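Long-range contact in agmatinase (Deinococcus radiodurans, PDB 1WOH), which probably hydrolyses agmatine to putrescine and urea, as a manganese-dependent hexameric member of the arginase (ureohydrolase) family: residues 45-55 and 272-280. Residues are numbered along the deposited sequence; the frame is centred on the assembly and turned at random.
Sequences RPGARFAPRAL and LVELAPNLD
Over one face of the Arg45 guanidinium sits the methyl CD1 of Leu279, 3.6 Å above the plane and centred on it; its N-H groups are engaged too, NE with Ser242 O and NH1 with Thr282 O of a neighbouring subunit, two bonds that would help to fix its rotation. In the alpha/beta ureohydrolase fold, the loop leaving the C-terminal end of central strand 266-273 packs here against the start of helix 51-59. A second flat group, the amide of Asn278, lies along Gly47: OD1 comes 3.2 Å from Gly47 CA, while ND2 donates to Pro46 O nearly within its own amide plane (3.0 Å, 160°). With chi1 at 54°, CG is set between backbone N and carbonyl carbon, which turns the amide toward the Pro46-Gly47 backbone. Pro277 CG presses on Ala54 CB at 3.4 Å, tighter than usual carbon contact, and Leu55 meets Leu275 tip to tip. The Glu274 carboxylate lies beside the manganese site, OE2 accepting from the backbone N of His121, a metal ligand. Small Ala48, in the 3-10 turn, and Ala51, in the first helical turn, let the backbones come close: Leu275 O, buried without a hydrogen-bond partner, receives a CA-H...O contact from Ala48 CA at 3.1 Å.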
loop_
_atom_site.group_PDB
_atom_site.type_symbol
_atom_site.label_atom_id
_atom_site.label_comp_id
_atom_site.label_asym_id
_atom_site.label_seq_id
_atom_site.Cartn_x
_atom_site.Cartn_y
_atom_site.Cartn_z
ATOM N N ARG A 45 0.547 10.653 13.920
ATOM C CA ARG A 45 0.144 10.375 12.535
ATOM C C ARG A 45 -1.282 10.802 12.153
ATOM O O ARG A 45 -2.254 10.255 12.656
ATOM C CB ARG A 45 0.323 8.870 12.268
ATOM C CG ARG A 45 1.743 8.374 12.536
ATOM C CD ARG A 45 1.905 6.886 12.232
ATOM N NE ARG A 45 1.100 6.043 13.105
ATOM C CZ ARG A 45 0.966 4.727 12.944
ATOM N NH1 ARG A 45 1.592 4.113 11.944
ATOM N NH2 ARG A 45 0.199 4.026 13.770
ATOM N N PRO A 46 -1.418 11.764 11.219
ATOM C CA PRO A 46 -2.730 12.257 10.778
ATOM C C PRO A 46 -3.514 11.243 9.958
ATOM O O PRO A 46 -2.973 10.228 9.517
ATOM C CB PRO A 46 -2.392 13.488 9.926
ATOM C CG PRO A 46 -0.919 13.719 10.120
ATOM C CD PRO A 46 -0.345 12.372 10.420
ATOM N N GLY A 47 -4.793 11.535 9.745
ATOM C CA GLY A 47 -5.627 10.651 8.954
ATOM C C GLY A 47 -7.037 10.534 9.488
ATOM O O GLY A 47 -7.959 10.174 8.751
ATOM N N ALA A 48 -7.212 10.834 10.774
ATOM C CA ALA A 48 -8.531 10.745 11.389
ATOM C C ALA A 48 -9.540 11.700 10.747
ATOM O O ALA A 48 -10.744 11.562 10.966
ATOM C CB ALA A 48 -8.431 11.000 12.900
ATOM N N ARG A 49 -9.073 12.661 9.951
ATOM C CA ARG A 49 -10.013 13.580 9.307
ATOM C C ARG A 49 -10.825 12.817 8.273
ATOM O O ARG A 49 -11.899 13.260 7.862
ATOM C CB ARG A 49 -9.277 14.740 8.626
ATOM C CG ARG A 49 -8.350 14.308 7.508
ATOM C CD ARG A 49 -7.069 15.129 7.561
ATOM N NE ARG A 49 -7.189 16.399 6.869
ATOM C CZ ARG A 49 -6.445 17.468 7.126
ATOM N NH1 ARG A 49 -5.521 17.437 8.081
ATOM N NH2 ARG A 49 -6.611 18.565 6.404
ATOM N N PHE A 50 -10.309 11.663 7.861
ATOM C CA PHE A 50 -10.979 10.830 6.864
ATOM C C PHE A 50 -11.852 9.751 7.517
ATOM O O PHE A 50 -12.534 9.003 6.819
ATOM C CB PHE A 50 -9.948 10.122 5.974
ATOM C CG PHE A 50 -8.937 11.042 5.343
ATOM C CD1 PHE A 50 -9.335 12.057 4.485
ATOM C CD2 PHE A 50 -7.576 10.865 5.588
ATOM C CE1 PHE A 50 -8.389 12.889 3.871
ATOM C CE2 PHE A 50 -6.626 11.686 4.983
ATOM C CZ PHE A 50 -7.037 12.702 4.121
ATOM N N ALA A 51 -11.820 9.667 8.844
ATOM C CA ALA A 51 -12.578 8.642 9.548
ATOM C C ALA A 51 -14.096 8.743 9.417
ATOM O O ALA A 51 -14.768 7.730 9.224
ATOM C CB ALA A 51 -12.187 8.614 11.014
ATOM N N PRO A 52 -14.660 9.953 9.535
ATOM C CA PRO A 52 -16.120 10.029 9.407
ATOM C C PRO A 52 -16.591 9.427 8.093
ATOM O O PRO A 52 -17.564 8.671 8.056
ATOM C CB PRO A 52 -16.397 11.529 9.499
ATOM C CG PRO A 52 -15.300 12.006 10.412
ATOM C CD PRO A 52 -14.093 11.271 9.869
ATOM N N ARG A 53 -15.883 9.749 7.015
ATOM C CA ARG A 53 -16.239 9.239 5.695
ATOM C C ARG A 53 -16.061 7.725 5.613
ATOM O O ARG A 53 -16.931 7.009 5.116
ATOM C CB ARG A 53 -15.395 9.938 4.623
ATOM C CG ARG A 53 -15.760 9.580 3.194
ATOM C CD ARG A 53 -15.178 10.602 2.224
ATOM N NE ARG A 53 -15.784 11.923 2.399
ATOM C CZ ARG A 53 -15.344 13.030 1.806
ATOM N NH1 ARG A 53 -14.288 12.978 0.999
ATOM N NH2 ARG A 53 -15.959 14.188 2.015
ATOM N N ALA A 54 -14.933 7.230 6.110
ATOM C CA ALA A 54 -14.675 5.798 6.090
ATOM C C ALA A 54 -15.703 5.039 6.925
ATOM O O ALA A 54 -16.121 3.935 6.560
ATOM C CB ALA A 54 -13.277 5.513 6.608
ATOM N N LEU A 55 -16.113 5.629 8.043
ATOM C CA LEU A 55 -17.092 4.985 8.915
ATOM C C LEU A 55 -18.453 4.881 8.238
ATOM O O LEU A 55 -19.163 3.896 8.426
ATOM C CB LEU A 55 -17.201 5.745 10.242
ATOM C CG LEU A 55 -16.028 5.464 11.195
ATOM C CD1 LEU A 55 -15.960 6.517 12.296
ATOM C CD2 LEU A 55 -16.190 4.066 11.790
ATOM N N LEU A 272 -16.990 8.223 18.452
ATOM C CA LEU A 272 -16.067 7.197 17.971
ATOM C C LEU A 272 -14.926 8.010 17.392
ATOM O O LEU A 272 -15.085 8.650 16.347
ATOM C CB LEU A 272 -16.759 6.363 16.885
ATOM C CG LEU A 272 -16.089 5.070 16.393
ATOM C CD1 LEU A 272 -14.808 5.392 15.638
ATOM C CD2 LEU A 272 -15.795 4.169 17.577
ATOM N N VAL A 273 -13.782 7.988 18.072
ATOM C CA VAL A 273 -12.641 8.801 17.659
ATOM C C VAL A 273 -11.305 8.098 17.413
ATOM O O VAL A 273 -11.113 6.938 17.770
ATOM C CB VAL A 273 -12.382 9.922 18.705
ATOM C CG1 VAL A 273 -13.641 10.756 18.910
ATOM C CG2 VAL A 273 -11.947 9.311 20.033
ATOM N N GLU A 274 -10.397 8.841 16.780
ATOM C CA GLU A 274 -9.033 8.403 16.480
ATOM C C GLU A 274 -8.847 7.303 15.432
ATOM O O GLU A 274 -7.770 6.724 15.317
ATOM C CB GLU A 274 -8.331 8.012 17.784
ATOM C CG GLU A 274 -8.098 9.183 18.755
ATOM C CD GLU A 274 -6.917 10.072 18.374
ATOM O OE1 GLU A 274 -6.013 9.593 17.661
ATOM O OE2 GLU A 274 -6.881 11.251 18.808
ATOM N N LEU A 275 -9.887 7.002 14.669
ATOM C CA LEU A 275 -9.752 5.999 13.618
ATOM C C LEU A 275 -8.951 6.665 12.490
ATOM O O LEU A 275 -9.252 7.798 12.110
ATOM C CB LEU A 275 -11.136 5.615 13.083
ATOM C CG LEU A 275 -11.420 4.269 12.403
ATOM C CD1 LEU A 275 -12.510 4.482 11.351
ATOM C CD2 LEU A 275 -10.183 3.685 11.774
ATOM N N ALA A 276 -7.931 5.978 11.972
ATOM C CA ALA A 276 -7.117 6.494 10.867
ATOM C C ALA A 276 -7.171 5.445 9.761
ATOM O O ALA A 276 -6.349 4.532 9.726
ATOM C CB ALA A 276 -5.673 6.703 11.308
ATOM N N PRO A 277 -8.143 5.565 8.843
ATOM C CA PRO A 277 -8.321 4.619 7.730
ATOM C C PRO A 277 -7.091 4.456 6.850
ATOM O O PRO A 277 -6.832 3.377 6.315
ATOM C CB PRO A 277 -9.490 5.219 6.943
ATOM C CG PRO A 277 -10.219 6.035 7.962
ATOM C CD PRO A 277 -9.112 6.669 8.746
ATOM N N ASN A 278 -6.340 5.541 6.703
ATOM C CA ASN A 278 -5.139 5.557 5.880
ATOM C C ASN A 278 -4.026 4.698 6.453
ATOM O O ASN A 278 -3.062 4.376 5.750
ATOM C CB ASN A 278 -4.640 6.994 5.735
ATOM C CG ASN A 278 -4.432 7.667 7.077
ATOM O OD1 ASN A 278 -5.311 7.634 7.937
ATOM N ND2 ASN A 278 -3.270 8.285 7.260
ATOM N N LEU A 279 -4.155 4.327 7.725
ATOM C CA LEU A 279 -3.143 3.513 8.385
ATOM C C LEU A 279 -3.497 2.032 8.437
ATOM O O LEU A 279 -2.790 1.243 9.068
ATOM C CB LEU A 279 -2.878 4.036 9.797
ATOM C CG LEU A 279 -2.276 5.448 9.836
ATOM C CD1 LEU A 279 -2.103 5.889 11.271
ATOM C CD2 LEU A 279 -0.930 5.461 9.116
ATOM N N ASP A 280 -4.596 1.656 7.792
ATOM C CA ASP A 280 -4.985 0.241 7.744
ATOM C C ASP A 280 -5.478 -0.072 6.335
ATOM O O ASP A 280 -6.666 0.050 6.039
ATOM C CB ASP A 280 -6.094 -0.084 8.744
ATOM C CG ASP A 280 -6.503 -1.553 8.688
ATOM O OD1 ASP A 280 -7.390 -1.970 9.463
ATOM O OD2 ASP A 280 -5.924 -2.293 7.862
#